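Local coordinates for 457aa long hypothetical protein (Pyrococcus horikoshii, PDB 2CSU), which is of unknown function but combines a Rossmann-type CoA binding domain with a flavodoxin-like domain and a ligase-CoA domain, at residues I11-A16 with G37-V42; A153-S158 with I180-M185. All coordinates share one frame; numbering follows the deposited sequence.

Contact 1: I11-A16 with G37-V42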
loop_
_atom_site.group_PDB
_atom_site.type_symbol
_atom_site.label_atom_id
_atom_site.label_comp_id
_atom_site.label_asym_id
_atom_site.label_seq_id
_atom_site.Cartn_x
_atom_site.Cartn_y
_atom_site.Cartn_z
ATOM N N ILE A 11 -7.404 -32.758 -16.977
ATOM C CA ILE A 11 -8.439 -31.839 -16.523
ATOM C C ILE A 11 -9.618 -31.751 -17.469
ATOM O O ILE A 11 -9.449 -31.598 -18.672
ATOM C CB ILE A 11 -7.904 -30.397 -16.360
ATOM C CG1 ILE A 11 -6.659 -30.382 -15.480
ATOM C CG2 ILE A 11 -8.993 -29.511 -15.778
ATOM C CD1 ILE A 11 -6.044 -29.004 -15.325
ATOM N N ALA A 12 -10.816 -31.839 -16.911
ATOM C CA ALA A 12 -12.031 -31.715 -17.696
ATOM C C ALA A 12 -12.674 -30.398 -17.296
ATOM O O ALA A 12 -12.941 -30.159 -16.109
ATOM C CB ALA A 12 -12.993 -32.885 -17.404
ATOM N N VAL A 13 -12.881 -29.513 -18.264
ATOM C CA VAL A 13 -13.539 -28.259 -17.938
ATOM C C VAL A 13 -14.938 -28.389 -18.502
ATOM O O VAL A 13 -15.150 -28.285 -19.707
ATOM C CB VAL A 13 -12.829 -27.049 -18.541
ATOM C CG1 VAL A 13 -13.538 -25.774 -18.093
ATOM C CG2 VAL A 13 -11.372 -27.019 -18.078
ATOM N N ILE A 14 -15.893 -28.653 -17.620
ATOM C CA ILE A 14 -17.267 -28.848 -18.046
ATOM C C ILE A 14 -17.978 -27.511 -18.076
ATOM O O ILE A 14 -18.259 -26.918 -17.044
ATOM C CB ILE A 14 -17.955 -29.867 -17.108
ATOM C CG1 ILE A 14 -17.042 -31.100 -16.994
ATOM C CG2 ILE A 14 -19.341 -30.247 -17.645
ATOM C CD1 ILE A 14 -17.570 -32.237 -16.125
ATOM N N GLY A 15 -18.244 -27.027 -19.279
ATOM C CA GLY A 15 -18.880 -25.738 -19.422
ATOM C C GLY A 15 -17.932 -24.814 -20.167
ATOM O O GLY A 15 -18.181 -23.619 -20.293
ATOM N N ALA A 16 -16.824 -25.365 -20.650
ATOM C CA ALA A 16 -15.873 -24.561 -21.418
ATOM C C ALA A 16 -16.720 -23.904 -22.503
ATOM O O ALA A 16 -17.599 -24.549 -23.093
ATOM C CB ALA A 16 -14.789 -25.452 -22.038
ATOM N N GLY A 37 -0.076 -31.270 -17.918
ATOM C CA GLY A 37 -1.167 -32.235 -17.998
ATOM C C GLY A 37 -2.164 -31.796 -19.073
ATOM O O GLY A 37 -2.202 -30.649 -19.493
ATOM N N LYS A 38 -2.970 -32.767 -19.549
ATOM C CA LYS A 38 -3.897 -32.462 -20.633
ATOM C C LYS A 38 -5.200 -31.841 -20.125
ATOM O O LYS A 38 -5.731 -32.213 -19.090
ATOM C CB LYS A 38 -4.195 -33.764 -21.375
ATOM C CG LYS A 38 -2.980 -34.285 -22.147
ATOM C CD LYS A 38 -2.938 -35.816 -22.202
ATOM C CE LYS A 38 -1.508 -36.363 -22.283
ATOM N NZ LYS A 38 -1.125 -36.546 -23.681
ATOM N N VAL A 39 -5.703 -30.866 -20.879
ATOM C CA VAL A 39 -6.936 -30.167 -20.547
ATOM C C VAL A 39 -7.923 -30.375 -21.686
ATOM O O VAL A 39 -7.609 -30.075 -22.837
ATOM C CB VAL A 39 -6.680 -28.656 -20.382
ATOM C CG1 VAL A 39 -7.963 -27.935 -19.970
ATOM C CG2 VAL A 39 -5.580 -28.440 -19.351
ATOM N N TYR A 40 -9.105 -30.895 -21.360
ATOM C CA TYR A 40 -10.143 -31.163 -22.359
ATOM C C TYR A 40 -11.381 -30.296 -22.155
ATOM O O TYR A 40 -11.906 -30.214 -21.054
ATOM C CB TYR A 40 -10.582 -32.631 -22.287
ATOM C CG TYR A 40 -9.462 -33.632 -22.375
ATOM C CD1 TYR A 40 -9.089 -34.189 -23.601
ATOM C CD2 TYR A 40 -8.758 -34.015 -21.232
ATOM C CE1 TYR A 40 -8.042 -35.105 -23.682
ATOM C CE2 TYR A 40 -7.711 -34.927 -21.301
ATOM C CZ TYR A 40 -7.357 -35.467 -22.527
ATOM O OH TYR A 40 -6.309 -36.362 -22.594
ATOM N N PRO A 41 -11.862 -29.639 -23.217
ATOM C CA PRO A 41 -13.056 -28.798 -23.079
ATOM C C PRO A 41 -14.318 -29.636 -23.265
ATOM O O PRO A 41 -14.477 -30.316 -24.287
ATOM C CB PRO A 41 -12.886 -27.782 -24.196
ATOM C CG PRO A 41 -12.255 -28.627 -25.298
ATOM C CD PRO A 41 -11.228 -29.457 -24.543
ATOM N N VAL A 42 -15.214 -29.592 -22.286
ATOM C CA VAL A 42 -16.459 -30.349 -22.363
ATOM C C VAL A 42 -17.634 -29.412 -22.483
ATOM O O VAL A 42 -17.949 -28.677 -21.552
ATOM C CB VAL A 42 -16.685 -31.234 -21.119
ATOM C CG1 VAL A 42 -18.098 -31.811 -21.143
ATOM C CG2 VAL A 42 -15.658 -32.359 -21.079
#
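Val39 and Ile11 face each other as a parallel bridge pair, their side chains lying side by side and pointing the same way. Followed outward, Ile11 begins with CB 3.9 Å from the carbonyl O of Lys38; CG1, beside its own backbone N (chi1 -53°), rises past that same oxygen, and CD1 ends 4.1 Å from CG2 of Val39. The other methyl of Val39, CG1, is turned toward CG2 of Val13, 4.0 Å away, so one valine serves two neighbours. Beta-branched residues suit such strands because their bulk at CB fits the extended backbone. On this face Val13, Val39 and Pro41 pack against helix 23-31, and beyond the strand end Ala16 CB rests 3.7 Å from Pro41 CB. Proline is tolerated at position 41 because the bonds to strand 10-14 use the carbonyl of Tyr40 and the N-H of Val42, not the N of Pro41.

The opposite face carries Ala12, Tyr40, Ile14 and Val42; Ile14 CG2 meets Val42 CG1, and Ile14 reaches helix 74-87. Tyr40 brings its ring edge, CD2, to 3.6 Å from the carbonyl O of Ile11, which also accepts the Tyr40 N-H at 2.8 Å. Four backbone bonds join the strands, and a fifth, Gly15 N to Val42 O (2.8 Å), comes from the type II turn just after the first, where the positive phi of Gly15 (118°) would press a CB against the preceding carbonyl. Strand 10-14, helix 23-31 and strand 38-42 thus form the first beta-alpha-beta unit of a Rossmann-type domain, with a glycine turn directly after its first strand.

Contact 2: A153-S158 with I180-M185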
loop_
_atom_site.group_PDB
_atom_site.type_symbol
_atom_site.label_atom_id
_atom_site.label_comp_id
_atom_site.label_asym_id
_atom_site.label_seq_id
_atom_site.Cartn_x
_atom_site.Cartn_y
_atom_site.Cartn_z
ATOM N N ALA A 153 0.893 -20.093 0.266
ATOM C CA ALA A 153 -0.338 -20.740 -0.158
ATOM C C ALA A 153 -1.460 -19.906 0.444
ATOM O O ALA A 153 -1.514 -19.716 1.661
ATOM C CB ALA A 153 -0.384 -22.168 0.365
ATOM N N PHE A 154 -2.357 -19.409 -0.395
ATOM C CA PHE A 154 -3.438 -18.565 0.097
ATOM C C PHE A 154 -4.814 -19.207 -0.049
ATOM O O PHE A 154 -5.219 -19.587 -1.146
ATOM C CB PHE A 154 -3.382 -17.213 -0.637
ATOM C CG PHE A 154 -4.518 -16.273 -0.313
ATOM C CD1 PHE A 154 -4.954 -16.084 1.001
ATOM C CD2 PHE A 154 -5.108 -15.522 -1.324
ATOM C CE1 PHE A 154 -5.960 -15.152 1.302
ATOM C CE2 PHE A 154 -6.110 -14.590 -1.036
ATOM C CZ PHE A 154 -6.533 -14.407 0.288
ATOM N N ILE A 155 -5.508 -19.350 1.077
ATOM C CA ILE A 155 -6.853 -19.923 1.107
ATOM C C ILE A 155 -7.845 -18.836 1.509
ATOM O O ILE A 155 -7.782 -18.284 2.611
ATOM C CB ILE A 155 -6.979 -21.073 2.128
ATOM C CG1 ILE A 155 -5.976 -22.182 1.810
ATOM C CG2 ILE A 155 -8.403 -21.650 2.085
ATOM C CD1 ILE A 155 -5.980 -23.330 2.831
ATOM N N SER A 156 -8.772 -18.531 0.620
ATOM C CA SER A 156 -9.736 -17.500 0.936
ATOM C C SER A 156 -11.181 -17.963 0.888
ATOM O O SER A 156 -11.617 -18.607 -0.068
ATOM C CB SER A 156 -9.552 -16.297 0.016
ATOM O OG SER A 156 -10.581 -15.361 0.256
ATOM N N GLN A 157 -11.918 -17.624 1.940
ATOM C CA GLN A 157 -13.316 -17.988 2.029
ATOM C C GLN A 157 -14.154 -16.942 1.289
ATOM O O GLN A 157 -15.358 -17.070 1.180
ATOM C CB GLN A 157 -13.717 -18.099 3.505
ATOM C CG GLN A 157 -15.000 -18.867 3.778
ATOM C CD GLN A 157 -15.120 -19.293 5.241
ATOM O OE1 GLN A 157 -14.508 -18.690 6.130
ATOM N NE2 GLN A 157 -15.917 -20.331 5.492
ATOM N N SER A 158 -13.499 -15.909 0.775
ATOM C CA SER A 158 -14.168 -14.869 0.009
ATOM C C SER A 158 -13.524 -14.811 -1.379
ATOM O O SER A 158 -12.340 -14.477 -1.519
ATOM C CB SER A 158 -14.016 -13.512 0.689
ATOM O OG SER A 158 -14.455 -12.476 -0.176
ATOM N N ILE A 180 -6.477 -21.028 -3.236
ATOM C CA ILE A 180 -7.683 -21.824 -3.109
ATOM C C ILE A 180 -8.876 -20.997 -2.642
ATOM O O ILE A 180 -8.983 -20.579 -1.496
ATOM C CB ILE A 180 -7.418 -22.952 -2.111
ATOM C CG1 ILE A 180 -6.277 -23.834 -2.611
ATOM C CG2 ILE A 180 -8.673 -23.833 -1.976
ATOM C CD1 ILE A 180 -4.946 -23.490 -1.942
ATOM N N SER A 181 -9.770 -20.721 -3.603
ATOM C CA SER A 181 -11.089 -20.240 -3.229
ATOM C C SER A 181 -12.000 -21.430 -2.910
ATOM O O SER A 181 -12.205 -22.321 -3.722
ATOM C CB SER A 181 -11.653 -19.442 -4.403
ATOM O OG SER A 181 -12.997 -19.072 -4.106
ATOM N N VAL A 182 -12.500 -21.462 -1.662
ATOM C CA VAL A 182 -13.317 -22.598 -1.245
ATOM C C VAL A 182 -14.807 -22.307 -1.409
ATOM O O VAL A 182 -15.662 -23.179 -1.325
ATOM C CB VAL A 182 -13.002 -22.897 0.217
ATOM C CG1 VAL A 182 -11.566 -23.397 0.338
ATOM C CG2 VAL A 182 -13.159 -21.635 1.041
ATOM N N GLY A 183 -15.098 -21.009 -1.613
ATOM C CA GLY A 183 -16.490 -20.603 -1.754
ATOM C C GLY A 183 -17.344 -21.166 -0.624
ATOM O O GLY A 183 -17.075 -20.965 0.554
ATOM N N ASN A 184 -18.452 -21.871 -0.863
ATOM C CA ASN A 184 -19.316 -22.359 0.205
ATOM C C ASN A 184 -18.622 -23.373 1.115
ATOM O O ASN A 184 -19.127 -23.676 2.192
ATOM C CB ASN A 184 -20.593 -22.980 -0.382
ATOM C CG ASN A 184 -21.437 -21.972 -1.144
ATOM O OD1 ASN A 184 -21.235 -20.769 -1.033
ATOM N ND2 ASN A 184 -22.391 -22.466 -1.928
HETATM N N MSE A 185 -17.473 -23.890 0.671
HETATM C CA MSE A 185 -16.668 -24.862 1.403
HETATM C C MSE A 185 -17.520 -26.017 1.934
HETATM O O MSE A 185 -17.558 -26.311 3.121
HETATM C CB MSE A 185 -15.996 -24.131 2.562
HETATM C CG MSE A 185 -15.042 -25.027 3.349
HETATM SE SE MSE A 185 -14.002 -24.087 4.471
HETATM C CE MSE A 185 -15.009 -24.294 5.948
HETATM O O HOH W 1 -14.046 -18.390 -1.692
HETATM O O HOH W 2 -17.889 -20.766 3.187
#
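Chi1 of -58° in Ile155 sets CG2 anti to the backbone N, and chi1 of -67° in Val182 sends CG1 anti to its carbonyl carbon; the two methyls consequently meet at 4.0 Å. Ile155 CG1 also lies 4.1 Å from Ile180 CD1, and Ile155 and Ile180 both pack against Leu193 of helix 190-197. Val182 CG2 lies 3.6 Å from Ser156 O and 3.8 Å from Gln157 CA. The parallel strands are joined by Ile180 N to Phe154 O and Ser156 N to Ile180 O, but the next bond, Val182 N to Ser156 O, is weak at 3.4 Å. There the chains part, and a water accepts from Gly183 N, donates to Ser156 O (2.9 Å) and bonds Ser181 OG, which also bonds Val130 N. Gly183 suits the type II' turn through its positive phi. Gln157, extended, crosses the end of Met185, a selenomethionine: NE2 lies 4.1 Å from CE. Gln157 OE1 accepts from the backbone N-H groups of Glu211 and Gly212, while NE2 donates to a second water, itself a donor to Gly183 O. Polar groups and waters therefore take over where regular pairing ends, which implies that past the last, weak backbone bond the polar links between the two chains run mainly through water.

Contacts 1 and 2 each join the two parallel strands of a beta-alpha-beta unit, but in different domains and sheets; their centres are 22 Å apart and they do not touch. Both are largely buried. Contact 1 lies farther from the centre of the chain and involves strand 38-42, outermost in its five-stranded sheet; Lys38, at the start of that strand, is exposed. Contact 2 sits nearer the middle, where strand 152-156 is flanked by 175-181 and 205-210. Direct backbone bonding runs to the end of contact 1, with mainly apolar side chains around it, whereas in contact 2 it weakens at the strand ends, and waters held by serine, glutamine and backbone groups carry the link onward.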